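Local coordinates for protein esterase (Rhizomucor miehei, PDB 4WY5) that probably hydrolyses carboxylic esters, as a carboxylesterase built on the alpha/beta hydrolase fold, at residues P10-A15 with T301-F306; R22-T27 with S214-K219; V51-K56 with P102-T107; A125-A130 with K236-E241; I183-L188 with R316-K321. One frame throughout, in Å; residues are numbered along the deposited sequence.

Contact 1. Residues P10-A15 with T301-F306; sequences PVYAAA and TPQYRF
Tyr12 and Thr301 meet from opposite directions, hydroxyl to hydroxyl: Thr301 OG1 donates to Tyr12 OH over 2.9 Å. Tyr12 OH also lies 3.4 Å from Gln303 CG, which sits at the ring edge close to its plane, and the glutamine amide stands almost perpendicular to the ring, the two planes 88° apart. Beside this polar pair, Thr301 CG2 packs against the isopropyl group of Val11, its closest approach being 3.9 Å to Val11 CB. Threonine suits the place because its two branches do different work, the methyl meeting the valine and the hydroxyl the phenol.

What fixes that hydroxyl is the start of helix 302-319. With chi1 at 63°, Thr301 OG1 is turned between the backbone N and the carbonyl carbon and accepts a hydrogen bond from Tyr304 N at 3.1 Å. OG1 is therefore held by two bonds, accepting in one and donating in the other. Further out, Phe294 touches Tyr12 and Val297 touches Val11. Pro302 and Phe306 pack on a second subunit, so this end of the helix also borders the dimer interface.

Thr301 is thus a classical threonine N-cap, here on the last long helix of an alpha/beta hydrolase, with its capping oxygen also tied to the N-terminal helix 10-19.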
# COMPACT_ATOMS: atom_id res chain seq x y z
N PRO A 10 -14.49 -11.65 -5.87
CA PRO A 10 -15.73 -12.42 -5.76
C PRO A 10 -16.48 -12.22 -4.44
O PRO A 10 -17.70 -12.20 -4.45
CB PRO A 10 -15.25 -13.87 -5.89
CG PRO A 10 -14.03 -13.78 -6.75
CD PRO A 10 -13.39 -12.45 -6.45
N VAL A 11 -15.76 -12.05 -3.33
CA VAL A 11 -16.41 -11.80 -2.04
C VAL A 11 -17.23 -10.50 -2.06
O VAL A 11 -18.31 -10.45 -1.49
CB VAL A 11 -15.38 -11.75 -0.89
CG1 VAL A 11 -15.93 -11.02 0.33
CG2 VAL A 11 -14.94 -13.16 -0.50
N TYR A 12 -16.72 -9.47 -2.74
CA TYR A 12 -17.42 -8.18 -2.81
C TYR A 12 -18.59 -8.29 -3.77
O TYR A 12 -19.65 -7.68 -3.56
CB TYR A 12 -16.48 -7.05 -3.27
CG TYR A 12 -15.29 -6.89 -2.35
CD1 TYR A 12 -15.42 -7.03 -0.97
CD2 TYR A 12 -14.02 -6.69 -2.87
CE1 TYR A 12 -14.32 -6.92 -0.13
CE2 TYR A 12 -12.91 -6.59 -2.05
CZ TYR A 12 -13.06 -6.71 -0.68
OH TYR A 12 -11.96 -6.61 0.15
N ALA A 13 -18.41 -9.06 -4.84
CA ALA A 13 -19.49 -9.28 -5.80
C ALA A 13 -20.64 -10.07 -5.16
O ALA A 13 -21.81 -9.75 -5.38
CB ALA A 13 -18.98 -9.99 -7.05
N ALA A 14 -20.30 -11.08 -4.36
CA ALA A 14 -21.31 -11.87 -3.68
C ALA A 14 -22.09 -11.05 -2.66
O ALA A 14 -23.31 -11.18 -2.54
CB ALA A 14 -20.69 -13.06 -3.02
N ALA A 15 -21.38 -10.16 -1.96
CA ALA A 15 -22.02 -9.33 -0.93
C ALA A 15 -23.00 -8.31 -1.52
O ALA A 15 -24.06 -8.06 -0.94
CB ALA A 15 -20.97 -8.62 -0.10
N THR A 301 -10.16 -11.21 2.61
CA THR A 301 -9.68 -11.12 1.23
C THR A 301 -8.23 -10.68 1.24
O THR A 301 -7.79 -10.09 2.23
CB THR A 301 -10.47 -10.10 0.41
OG1 THR A 301 -10.28 -8.79 0.98
CG2 THR A 301 -11.94 -10.49 0.36
N PRO A 302 -7.50 -10.89 0.14
CA PRO A 302 -6.10 -10.42 0.15
C PRO A 302 -5.96 -8.92 0.41
O PRO A 302 -4.94 -8.53 0.99
CB PRO A 302 -5.59 -10.77 -1.25
CG PRO A 302 -6.46 -11.92 -1.70
CD PRO A 302 -7.81 -11.70 -1.06
N GLN A 303 -6.95 -8.11 0.03
CA GLN A 303 -6.84 -6.67 0.28
C GLN A 303 -7.22 -6.31 1.73
O GLN A 303 -6.72 -5.32 2.25
CB GLN A 303 -7.66 -5.84 -0.74
CG GLN A 303 -8.93 -6.42 -1.31
CD GLN A 303 -8.70 -7.41 -2.44
OE1 GLN A 303 -8.62 -8.62 -2.20
NE2 GLN A 303 -8.63 -6.91 -3.68
N TYR A 304 -8.07 -7.10 2.39
CA TYR A 304 -8.32 -6.84 3.83
C TYR A 304 -7.03 -7.07 4.62
O TYR A 304 -6.66 -6.26 5.48
CB TYR A 304 -9.43 -7.74 4.42
CG TYR A 304 -9.55 -7.58 5.94
CD1 TYR A 304 -10.36 -6.59 6.50
CD2 TYR A 304 -8.80 -8.38 6.81
CE1 TYR A 304 -10.45 -6.41 7.87
CE2 TYR A 304 -8.86 -8.21 8.18
CZ TYR A 304 -9.69 -7.22 8.71
OH TYR A 304 -9.78 -7.04 10.07
N ARG A 305 -6.35 -8.18 4.33
CA ARG A 305 -5.10 -8.52 5.02
C ARG A 305 -3.97 -7.49 4.74
O ARG A 305 -3.30 -7.02 5.66
CB ARG A 305 -4.67 -9.94 4.60
CG ARG A 305 -3.51 -10.56 5.37
CD ARG A 305 -3.29 -12.06 5.02
NE ARG A 305 -3.10 -12.30 3.58
CZ ARG A 305 -3.99 -12.87 2.77
NH1 ARG A 305 -5.17 -13.28 3.24
NH2 ARG A 305 -3.71 -13.04 1.47
N PHE A 306 -3.78 -7.11 3.48
CA PHE A 306 -2.79 -6.09 3.11
C PHE A 306 -3.05 -4.79 3.88
O PHE A 306 -2.14 -4.21 4.46
CB PHE A 306 -2.84 -5.83 1.59
CG PHE A 306 -2.12 -4.57 1.14
CD1 PHE A 306 -0.75 -4.57 0.87
CD2 PHE A 306 -2.82 -3.38 1.01
CE1 PHE A 306 -0.08 -3.40 0.46
CE2 PHE A 306 -2.17 -2.20 0.61
CZ PHE A 306 -0.79 -2.21 0.34

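Contact 2. Residues R22-T27 with S214-K219; sequences RPPIHT and SAEDLK
Ile25 turns CG1 beside its own backbone N (chi1 -52°) and thereby lays the CG1-CD1 arm across the carboxylate of Asp217, while Glu216, with CG anti to its backbone N at chi1 -161°, stretches its chain out to Pro24. The arm and the aspartate cross at about a right angle, Ile25 CG1 standing 3.6 Å from Asp217 OD1. Glu216 OE1 comes within 3.5 Å of Pro24 CB, so proline and isoleucine both offer carbon to the acids.

No direct hydrogen bond joins the two segments; a single water does so instead. It accepts from Ile25 N and donates to Glu216 OE1 and to Asp217 OD1, the last at 2.6 Å.

The other oxygen of Asp217 is used within the helix start: Ser214 N reaches OD2 from above the carboxylate plane, and Asp217 N returns a bond to Ser214 OG at 2.8 Å. This reciprocal pair is a capping box opening helix 215-225. Beyond it, Phe220 and Phe221 of that helix, and Phe93, touch Ile25.

Aspartate suits its place because one short carboxylate serves helix and loop at once, and two acidic groups share a neutral water. The bonds to Asp217, together with the nearby helix N-terminus, would be expected to stabilise its negative charge.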
# COMPACT_ATOMS: atom_id res chain seq x y z
N ARG A 22 -32.83 -5.14 -1.38
CA ARG A 22 -33.36 -4.19 -0.40
C ARG A 22 -33.84 -2.86 -1.00
O ARG A 22 -33.38 -2.44 -2.06
CB ARG A 22 -32.28 -3.93 0.67
N PRO A 23 -34.80 -2.21 -0.31
CA PRO A 23 -35.33 -0.86 -0.55
C PRO A 23 -34.31 0.23 -0.24
O PRO A 23 -33.38 -0.03 0.53
CB PRO A 23 -36.52 -0.77 0.41
CG PRO A 23 -36.18 -1.70 1.51
CD PRO A 23 -35.49 -2.85 0.82
N PRO A 24 -34.47 1.44 -0.80
CA PRO A 24 -33.49 2.47 -0.46
C PRO A 24 -33.52 2.84 1.03
O PRO A 24 -34.41 2.41 1.77
CB PRO A 24 -33.91 3.66 -1.34
CG PRO A 24 -35.37 3.44 -1.61
CD PRO A 24 -35.53 1.94 -1.70
N ILE A 25 -32.55 3.64 1.47
CA ILE A 25 -32.29 3.78 2.90
C ILE A 25 -33.31 4.68 3.57
O ILE A 25 -33.72 4.42 4.69
CB ILE A 25 -30.86 4.29 3.17
CG1 ILE A 25 -29.84 3.42 2.43
CG2 ILE A 25 -30.57 4.28 4.68
CD1 ILE A 25 -28.40 3.60 2.87
N HIS A 26 -33.74 5.73 2.88
CA HIS A 26 -34.66 6.70 3.46
C HIS A 26 -36.03 6.08 3.77
O HIS A 26 -36.89 6.74 4.35
CB HIS A 26 -34.83 7.89 2.52
CG HIS A 26 -35.82 7.65 1.41
ND1 HIS A 26 -37.01 8.34 1.32
CD2 HIS A 26 -35.79 6.79 0.37
CE1 HIS A 26 -37.67 7.91 0.26
NE2 HIS A 26 -36.96 6.97 -0.33
N THR A 27 -36.22 4.81 3.40
CA THR A 27 -37.45 4.09 3.70
C THR A 27 -37.20 2.94 4.67
O THR A 27 -37.59 1.80 4.40
CB THR A 27 -38.13 3.52 2.42
OG1 THR A 27 -37.36 2.43 1.90
CG2 THR A 27 -38.28 4.60 1.35
N SER A 214 -24.18 3.81 -3.63
CA SER A 214 -24.76 4.53 -4.78
C SER A 214 -24.85 6.05 -4.65
O SER A 214 -24.77 6.61 -3.55
CB SER A 214 -26.17 3.99 -5.06
OG SER A 214 -27.09 4.51 -4.11
N ALA A 215 -25.02 6.74 -5.77
CA ALA A 215 -25.27 8.18 -5.73
C ALA A 215 -26.53 8.51 -4.92
O ALA A 215 -26.61 9.56 -4.27
CB ALA A 215 -25.39 8.73 -7.14
N GLU A 216 -27.49 7.59 -4.94
CA GLU A 216 -28.74 7.70 -4.17
C GLU A 216 -28.51 7.54 -2.66
O GLU A 216 -29.11 8.27 -1.85
CB GLU A 216 -29.74 6.64 -4.66
CG GLU A 216 -31.20 6.90 -4.31
CD GLU A 216 -32.02 5.60 -4.19
OE1 GLU A 216 -31.47 4.58 -3.71
OE2 GLU A 216 -33.20 5.61 -4.60
N ASP A 217 -27.63 6.61 -2.28
CA ASP A 217 -27.27 6.42 -0.88
C ASP A 217 -26.60 7.69 -0.35
O ASP A 217 -26.92 8.17 0.75
CB ASP A 217 -26.33 5.22 -0.69
CG ASP A 217 -27.02 3.87 -0.94
OD1 ASP A 217 -28.25 3.77 -0.75
OD2 ASP A 217 -26.32 2.91 -1.33
N LEU A 218 -25.70 8.25 -1.15
CA LEU A 218 -24.95 9.44 -0.77
C LEU A 218 -25.83 10.64 -0.45
O LEU A 218 -25.55 11.40 0.47
CB LEU A 218 -23.97 9.85 -1.88
CG LEU A 218 -22.49 9.45 -1.81
CD1 LEU A 218 -21.73 10.14 -2.95
CD2 LEU A 218 -21.88 9.78 -0.46
N LYS A 219 -26.89 10.81 -1.24
CA LYS A 219 -27.78 11.95 -1.08
C LYS A 219 -28.51 11.84 0.25
O LYS A 219 -28.76 12.85 0.90
CB LYS A 219 -28.77 12.06 -2.24
CG LYS A 219 -29.57 13.36 -2.19
CD LYS A 219 -31.06 13.16 -2.49
CE LYS A 219 -31.88 14.38 -2.05
NZ LYS A 219 -31.45 15.67 -2.70
O HOH W 1 -30.68 4.65 -0.86

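Contact 3. Residues V51-K56 with P102-T107; sequences VIEEDK and PVRDLT. With SO4 (sulfate ion), chain D.
Glu53 and Arg104 form a salt bridge between the edge strand 52-60 of the central alpha/beta hydrolase sheet and helix 100-110, which packs on the sheet against strands 63-71 and 80-86. Arg104 NH2 donates to Glu53 OE2 at 2.8 Å, with an N-H...O angle of 135°, so the bond is short but bent. The acceptor is met nearly along its C-O axis, and the carboxylate and guanidinium planes are turned 72° apart; the side chains cross at about a right angle and meet through one oxygen and one nitrogen, not as a two-pronged pair.

Both carboxylate oxygens of Glu53 have a cationic partner, since OE1 pairs with Lys96. That lysine also pairs with Asp55 OD2, and Asp55 OD1 is bonded to Thr68 on the adjoining strand. The arginine's NH2 has a second, weak acceptor in a sulfate ion, probably from the crystallisation liquor, whose O4 lies near the guanidinium plane.

Arginine suits the site because its long chain is extended from CG to NE, offering methylenes on the way to the charge: Val51 CG2 rests 3.9 Å from Arg104 CG. Val51 in turn touches Val70, placing the contact against the sheet.

Just before Arg104, Val103 O is gripped twice by Thr107, one turn on: Thr107 N and Thr107 OG1 reach it from opposite faces of its plane, the hydroxyl at 2.8 Å.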
# COMPACT_ATOMS: atom_id res chain seq x y z
N VAL A 51 -9.04 -10.10 23.94
CA VAL A 51 -8.78 -8.70 24.26
C VAL A 51 -9.32 -8.36 25.67
O VAL A 51 -10.18 -9.08 26.19
CB VAL A 51 -9.44 -7.73 23.21
CG1 VAL A 51 -9.20 -6.34 23.59
CG2 VAL A 51 -8.91 -7.92 21.79
N ILE A 52 -8.81 -7.29 26.28
CA ILE A 52 -9.38 -6.74 27.51
C ILE A 52 -10.14 -5.44 27.22
O ILE A 52 -9.53 -4.43 26.87
CB ILE A 52 -8.31 -6.48 28.58
CG1 ILE A 52 -7.56 -7.76 28.91
CG2 ILE A 52 -8.94 -5.94 29.86
CD1 ILE A 52 -6.23 -7.49 29.48
N GLU A 53 -11.46 -5.47 27.37
CA GLU A 53 -12.34 -4.36 26.97
C GLU A 53 -13.01 -3.69 28.19
O GLU A 53 -13.30 -4.35 29.19
CB GLU A 53 -13.42 -4.88 25.99
CG GLU A 53 -14.55 -3.90 25.70
CD GLU A 53 -15.59 -4.43 24.72
OE1 GLU A 53 -16.80 -4.21 24.95
OE2 GLU A 53 -15.21 -5.07 23.71
N GLU A 54 -13.22 -2.38 28.13
CA GLU A 54 -13.80 -1.63 29.24
C GLU A 54 -14.56 -0.38 28.77
O GLU A 54 -14.04 0.36 27.96
CB GLU A 54 -12.69 -1.23 30.22
CG GLU A 54 -13.11 -0.26 31.30
CD GLU A 54 -11.95 0.12 32.21
OE1 GLU A 54 -10.77 -0.09 31.84
OE2 GLU A 54 -12.23 0.64 33.31
N ASP A 55 -15.78 -0.16 29.28
CA ASP A 55 -16.58 1.02 28.90
C ASP A 55 -16.61 2.08 30.02
O ASP A 55 -16.72 1.75 31.20
CB ASP A 55 -18.02 0.61 28.53
CG ASP A 55 -18.11 -0.07 27.15
OD1 ASP A 55 -17.10 -0.07 26.42
OD2 ASP A 55 -19.19 -0.58 26.78
N LYS A 56 -16.53 3.36 29.63
CA LYS A 56 -16.47 4.49 30.57
C LYS A 56 -17.32 5.68 30.09
O LYS A 56 -17.46 5.91 28.88
CB LYS A 56 -15.02 4.93 30.78
CG LYS A 56 -14.12 3.91 31.48
CD LYS A 56 -12.72 4.46 31.76
CE LYS A 56 -12.72 5.46 32.91
NZ LYS A 56 -13.09 4.81 34.19
N PRO A 102 -12.02 -5.06 12.60
CA PRO A 102 -10.80 -4.24 12.43
C PRO A 102 -10.25 -3.60 13.73
O PRO A 102 -9.03 -3.44 13.83
CB PRO A 102 -11.24 -3.13 11.46
CG PRO A 102 -12.74 -3.09 11.58
CD PRO A 102 -13.16 -4.52 11.85
N VAL A 103 -11.10 -3.28 14.70
CA VAL A 103 -10.64 -2.68 15.95
C VAL A 103 -9.80 -3.67 16.77
O VAL A 103 -8.71 -3.34 17.26
CB VAL A 103 -11.82 -2.20 16.82
CG1 VAL A 103 -11.37 -1.90 18.24
CG2 VAL A 103 -12.47 -0.98 16.19
N ARG A 104 -10.29 -4.89 16.90
CA ARG A 104 -9.57 -5.90 17.67
C ARG A 104 -8.28 -6.35 16.96
O ARG A 104 -7.26 -6.57 17.63
CB ARG A 104 -10.50 -7.08 17.98
CG ARG A 104 -11.48 -6.72 19.11
CD ARG A 104 -12.31 -7.87 19.69
NE ARG A 104 -13.28 -7.34 20.66
CZ ARG A 104 -14.05 -8.06 21.46
NH1 ARG A 104 -13.99 -9.39 21.45
NH2 ARG A 104 -14.90 -7.45 22.28
N ASP A 105 -8.30 -6.41 15.63
CA ASP A 105 -7.09 -6.70 14.82
C ASP A 105 -5.97 -5.64 14.98
O ASP A 105 -4.81 -5.97 15.22
CB ASP A 105 -7.45 -6.85 13.32
CG ASP A 105 -8.08 -8.20 12.99
OD1 ASP A 105 -8.13 -9.08 13.89
OD2 ASP A 105 -8.49 -8.42 11.83
N LEU A 106 -6.31 -4.37 14.78
CA LEU A 106 -5.34 -3.28 14.94
C LEU A 106 -4.75 -3.24 16.36
O LEU A 106 -3.54 -3.01 16.53
CB LEU A 106 -6.00 -1.94 14.62
CG LEU A 106 -6.43 -1.79 13.15
CD1 LEU A 106 -7.28 -0.54 12.92
CD2 LEU A 106 -5.21 -1.79 12.23
N THR A 107 -5.59 -3.46 17.36
CA THR A 107 -5.18 -3.37 18.76
C THR A 107 -4.09 -4.39 19.11
O THR A 107 -3.04 -4.02 19.62
CB THR A 107 -6.39 -3.53 19.71
OG1 THR A 107 -7.29 -2.42 19.54
CG2 THR A 107 -5.94 -3.59 21.18
S SO4 D . -17.26 -9.92 24.33
O1 SO4 D . -18.35 -10.36 25.21
O2 SO4 D . -16.22 -9.27 25.11
O3 SO4 D . -16.68 -11.07 23.62
O4 SO4 D . -17.80 -8.95 23.36

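Contact 4. Residues A125-A130 with K236-E241; sequences AKFPTA and KLATLE
Phe127 presents one face of its ring to Ala238 and an edge to Leu237. The Ala238 methyl makes a CH-pi contact, CB lying 3.8 Å from the centroid of the Phe127 ring and only 15° off the ring normal. Leu237 CB comes instead in the plane of the ring, 3.8 Å from Phe127 CZ. Between these two side chains the peptide link itself is close, with Phe127 CE1 3.4 Å from Ala238 N. The opposite face of the ring is taken by Pro128 CB, 3.6 Å above its centre, so the phenyl is sandwiched between its own neighbour and the alanine.

Two features of the chain set this up. Phe127 has CG anti to its backbone N (chi1 173°), which sets the ring on the carbonyl side, where Pro128 follows, and the peptide bond before Pro128 is cis. The contact is surface packing within the alpha/beta hydrolase fold: the loop leading into helix 129-143 rests on the loop between helices 230-233 and 245-248. Leu237 also touches Ile172 of helix 162-176.

With no hydrogen bond across it, the contact rests on dispersion and on the weak attraction of C-H groups for a pi cloud; a small methyl suits the alanine position because it can approach the ring face closely.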
# COMPACT_ATOMS: atom_id res chain seq x y z
N ALA A 125 -28.28 14.30 15.65
CA ALA A 125 -27.28 15.34 15.80
C ALA A 125 -26.77 15.69 14.42
O ALA A 125 -26.85 14.85 13.51
CB ALA A 125 -26.13 14.87 16.71
N LYS A 126 -26.26 16.91 14.24
CA LYS A 126 -25.71 17.32 12.95
C LYS A 126 -24.33 17.98 13.07
O LYS A 126 -23.83 18.19 14.19
CB LYS A 126 -26.70 18.25 12.23
CG LYS A 126 -27.82 17.48 11.55
CD LYS A 126 -29.00 18.35 11.17
CE LYS A 126 -30.16 17.50 10.63
NZ LYS A 126 -29.89 17.02 9.23
N PHE A 127 -23.72 18.28 11.93
CA PHE A 127 -22.45 19.00 11.88
C PHE A 127 -22.58 20.27 12.70
O PHE A 127 -23.55 21.01 12.53
CB PHE A 127 -22.08 19.32 10.42
CG PHE A 127 -20.86 20.20 10.27
CD1 PHE A 127 -19.60 19.64 10.17
CD2 PHE A 127 -20.99 21.59 10.22
CE1 PHE A 127 -18.47 20.44 10.02
CE2 PHE A 127 -19.88 22.40 10.08
CZ PHE A 127 -18.61 21.83 9.98
N PRO A 128 -21.60 20.55 13.58
CA PRO A 128 -20.34 19.81 13.80
C PRO A 128 -20.21 19.13 15.17
O PRO A 128 -19.10 19.11 15.71
CB PRO A 128 -19.30 20.92 13.70
CG PRO A 128 -19.99 22.08 14.41
CD PRO A 128 -21.51 21.90 14.16
N THR A 129 -21.29 18.58 15.70
CA THR A 129 -21.29 18.04 17.06
C THR A 129 -20.21 16.96 17.27
O THR A 129 -19.43 17.05 18.23
CB THR A 129 -22.67 17.45 17.42
OG1 THR A 129 -23.69 18.44 17.23
CG2 THR A 129 -22.70 16.95 18.86
N ALA A 130 -20.14 15.98 16.37
CA ALA A 130 -19.19 14.87 16.53
C ALA A 130 -17.74 15.32 16.50
O ALA A 130 -16.93 14.82 17.28
CB ALA A 130 -19.43 13.80 15.46
N LYS A 236 -15.01 24.13 5.30
CA LYS A 236 -14.07 23.04 4.98
C LYS A 236 -14.13 21.88 5.99
O LYS A 236 -13.82 20.74 5.63
CB LYS A 236 -12.62 23.53 4.86
CG LYS A 236 -11.86 23.79 6.15
CD LYS A 236 -12.18 25.15 6.72
CE LYS A 236 -11.60 25.31 8.12
NZ LYS A 236 -12.04 26.60 8.70
N LEU A 237 -14.51 22.16 7.23
CA LEU A 237 -14.61 21.10 8.22
C LEU A 237 -15.79 20.18 7.89
O LEU A 237 -15.81 19.01 8.30
CB LEU A 237 -14.78 21.69 9.62
CG LEU A 237 -13.63 22.55 10.18
CD1 LEU A 237 -13.99 23.12 11.55
CD2 LEU A 237 -12.32 21.76 10.24
N ALA A 238 -16.74 20.69 7.13
CA ALA A 238 -17.85 19.87 6.64
C ALA A 238 -17.46 19.17 5.34
O ALA A 238 -17.63 17.95 5.19
CB ALA A 238 -19.09 20.72 6.41
N THR A 239 -16.94 19.95 4.40
CA THR A 239 -16.53 19.41 3.11
C THR A 239 -15.06 19.76 2.87
O THR A 239 -14.73 20.84 2.35
CB THR A 239 -17.43 19.94 1.96
OG1 THR A 239 -17.45 21.38 1.97
CG2 THR A 239 -18.87 19.40 2.09
N LEU A 240 -14.19 18.82 3.26
CA LEU A 240 -12.74 18.91 3.20
C LEU A 240 -12.16 19.45 1.88
O LEU A 240 -11.10 20.07 1.85
CB LEU A 240 -12.13 17.51 3.46
CG LEU A 240 -11.79 16.94 4.85
CD1 LEU A 240 -11.60 18.00 5.91
CD2 LEU A 240 -12.78 15.87 5.31
N GLU A 241 -12.85 19.20 0.77
CA GLU A 241 -12.39 19.66 -0.53
C GLU A 241 -12.16 21.19 -0.60
O GLU A 241 -11.36 21.67 -1.40
CB GLU A 241 -13.40 19.23 -1.59
CG GLU A 241 -13.09 19.57 -3.00
CD GLU A 241 -14.34 19.46 -3.84
OE1 GLU A 241 -15.43 19.72 -3.28
OE2 GLU A 241 -14.23 19.09 -5.03

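Contact 5. Residues I183-L188 with R316-K321; sequences IKTQVL and RDIYAK
Strand 185-189 and the C-terminal part of helix 302-319 come nearest at Thr185 and Ile318, whose CA atoms lie 7.4 Å apart. This is helix-on-sheet packing of the alpha/beta hydrolase fold, with the last long helix laid against the central sheet near the beginning of one of its parallel strands.

Ile318 carries the contact with both branches. Ile318 CG1 stands 4.1 Å from Thr185 CB, and Ile318 CG2, which chi1 of -68° sets anti to the backbone N, reaches toward the preceding residue, 4.0 Å from Lys184 O and 4.1 Å from Lys184 CB. The side chains of Thr185 and Ile318 pass at an oblique angle, and all distances are those of ordinary van der Waals packing. A beta-branched isoleucine fits because its two arms span the neighbouring residues Lys184 and Thr185.

The polar ends are satisfied by other partners. Lys184, bent at chi2, turns its amine away to the carbonyl oxygens of Glu153 and Ala181, and forms a cation-pi pair with Tyr322; what it offers the isoleucine is its CB and its backbone oxygen. On the adjacent parallel strand, Ala156 touches Thr185.

Threonine likewise divides its roles: with OG1 anti to the backbone N (chi1 -166°), its hydroxyl is hydrogen-bonded to Pro253 O and to His314 NE2, the latter one helical turn before Ile318, while Thr185 CB and both its branches pack on the isoleucine.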
# COMPACT_ATOMS: atom_id res chain seq x y z
N ILE A 183 -1.65 15.43 17.80
CA ILE A 183 -1.81 14.26 16.93
C ILE A 183 -0.57 13.99 16.08
O ILE A 183 -0.16 14.85 15.29
CB ILE A 183 -3.05 14.43 16.02
CG1 ILE A 183 -4.30 14.65 16.89
CG2 ILE A 183 -3.26 13.22 15.12
CD1 ILE A 183 -5.50 15.17 16.13
N LYS A 184 0.05 12.81 16.24
CA LYS A 184 1.29 12.51 15.50
C LYS A 184 1.09 11.90 14.10
O LYS A 184 2.03 11.90 13.29
CB LYS A 184 2.20 11.57 16.32
CG LYS A 184 2.58 12.09 17.73
CD LYS A 184 3.08 13.56 17.69
CE LYS A 184 3.58 14.04 19.06
NZ LYS A 184 2.51 14.16 20.11
N THR A 185 -0.11 11.38 13.80
CA THR A 185 -0.42 10.90 12.44
C THR A 185 -1.94 10.73 12.26
O THR A 185 -2.68 10.54 13.22
CB THR A 185 0.34 9.55 12.12
OG1 THR A 185 0.29 9.26 10.71
CG2 THR A 185 -0.23 8.38 12.91
N GLN A 186 -2.41 10.88 11.02
CA GLN A 186 -3.81 10.65 10.65
C GLN A 186 -3.89 9.51 9.62
O GLN A 186 -3.16 9.52 8.61
CB GLN A 186 -4.45 11.94 10.08
CG GLN A 186 -3.66 12.63 8.93
CD GLN A 186 -4.33 13.92 8.38
OE1 GLN A 186 -5.55 13.98 8.19
NE2 GLN A 186 -3.52 14.95 8.12
N VAL A 187 -4.75 8.52 9.87
CA VAL A 187 -4.95 7.39 8.95
C VAL A 187 -6.36 7.46 8.35
O VAL A 187 -7.36 7.39 9.08
CB VAL A 187 -4.73 6.01 9.66
CG1 VAL A 187 -5.01 4.86 8.70
CG2 VAL A 187 -3.31 5.90 10.24
N LEU A 188 -6.44 7.64 7.03
CA LEU A 188 -7.70 7.97 6.37
C LEU A 188 -8.11 6.89 5.37
O LEU A 188 -7.53 6.80 4.29
CB LEU A 188 -7.58 9.34 5.66
CG LEU A 188 -6.85 10.49 6.39
CD1 LEU A 188 -6.72 11.77 5.53
CD2 LEU A 188 -7.48 10.85 7.75
N ARG A 316 3.60 1.70 13.73
CA ARG A 316 4.78 1.35 14.51
C ARG A 316 6.01 2.16 14.08
O ARG A 316 6.87 2.46 14.90
CB ARG A 316 5.01 -0.16 14.42
CG ARG A 316 3.88 -0.96 15.15
CD ARG A 316 4.03 -2.50 15.10
NE ARG A 316 5.30 -2.96 15.65
CZ ARG A 316 5.56 -3.10 16.96
NH1 ARG A 316 4.63 -2.81 17.86
NH2 ARG A 316 6.75 -3.52 17.36
N ASP A 317 6.04 2.59 12.83
CA ASP A 317 7.09 3.50 12.33
C ASP A 317 6.99 4.89 12.99
O ASP A 317 8.00 5.47 13.38
CB ASP A 317 7.00 3.61 10.80
CG ASP A 317 8.12 4.47 10.20
OD1 ASP A 317 9.17 3.93 9.80
OD2 ASP A 317 7.92 5.71 10.12
N ILE A 318 5.77 5.41 13.07
CA ILE A 318 5.50 6.72 13.68
C ILE A 318 5.76 6.73 15.20
O ILE A 318 6.39 7.65 15.74
CB ILE A 318 4.04 7.16 13.42
CG1 ILE A 318 3.84 7.46 11.93
CG2 ILE A 318 3.71 8.41 14.22
CD1 ILE A 318 4.65 8.65 11.42
N TYR A 319 5.23 5.72 15.88
CA TYR A 319 5.33 5.61 17.33
C TYR A 319 6.80 5.50 17.80
O TYR A 319 7.16 5.99 18.87
CB TYR A 319 4.53 4.40 17.83
CG TYR A 319 3.01 4.52 17.82
CD1 TYR A 319 2.36 5.74 18.05
CD2 TYR A 319 2.21 3.38 17.62
CE1 TYR A 319 0.95 5.82 18.06
CE2 TYR A 319 0.83 3.45 17.63
CZ TYR A 319 0.20 4.67 17.85
OH TYR A 319 -1.18 4.71 17.87
N ALA A 320 7.64 4.85 17.01
CA ALA A 320 9.03 4.60 17.41
C ALA A 320 9.83 5.91 17.56
O ALA A 320 10.85 5.92 18.26
CB ALA A 320 9.71 3.66 16.43
N LYS A 321 9.38 6.99 16.91
CA LYS A 321 10.04 8.30 17.03
C LYS A 321 9.78 8.99 18.38
O LYS A 321 10.35 10.04 18.65
CB LYS A 321 9.55 9.28 15.95
CG LYS A 321 9.47 8.80 14.52
CD LYS A 321 8.59 9.79 13.73
CE LYS A 321 8.91 9.81 12.24
NZ LYS A 321 10.33 10.22 11.97

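Helix 302-319 carries contacts 1 and 5 at its two ends, their centres about 27 Å apart, and each has side chains reaching the second subunit. Contact 3 joins the same system: Tyr304 OH of contact 1 lies 2.6 Å from Asp105 OD2 of contact 3, a probable hydrogen bond, while contacts 3 and 5 both reach the central sheet, their nearest atoms about 7 Å apart. Contact 2 sets an N-terminal loop on helix 215-225 and contact 4 one loop on another, their centres about 21 Å apart. Contacts 1 and 4 lie on opposite sides of the chain's centre. None contains Ser161, Asp262 or His292, whose geometry is consistent with the catalytic triad.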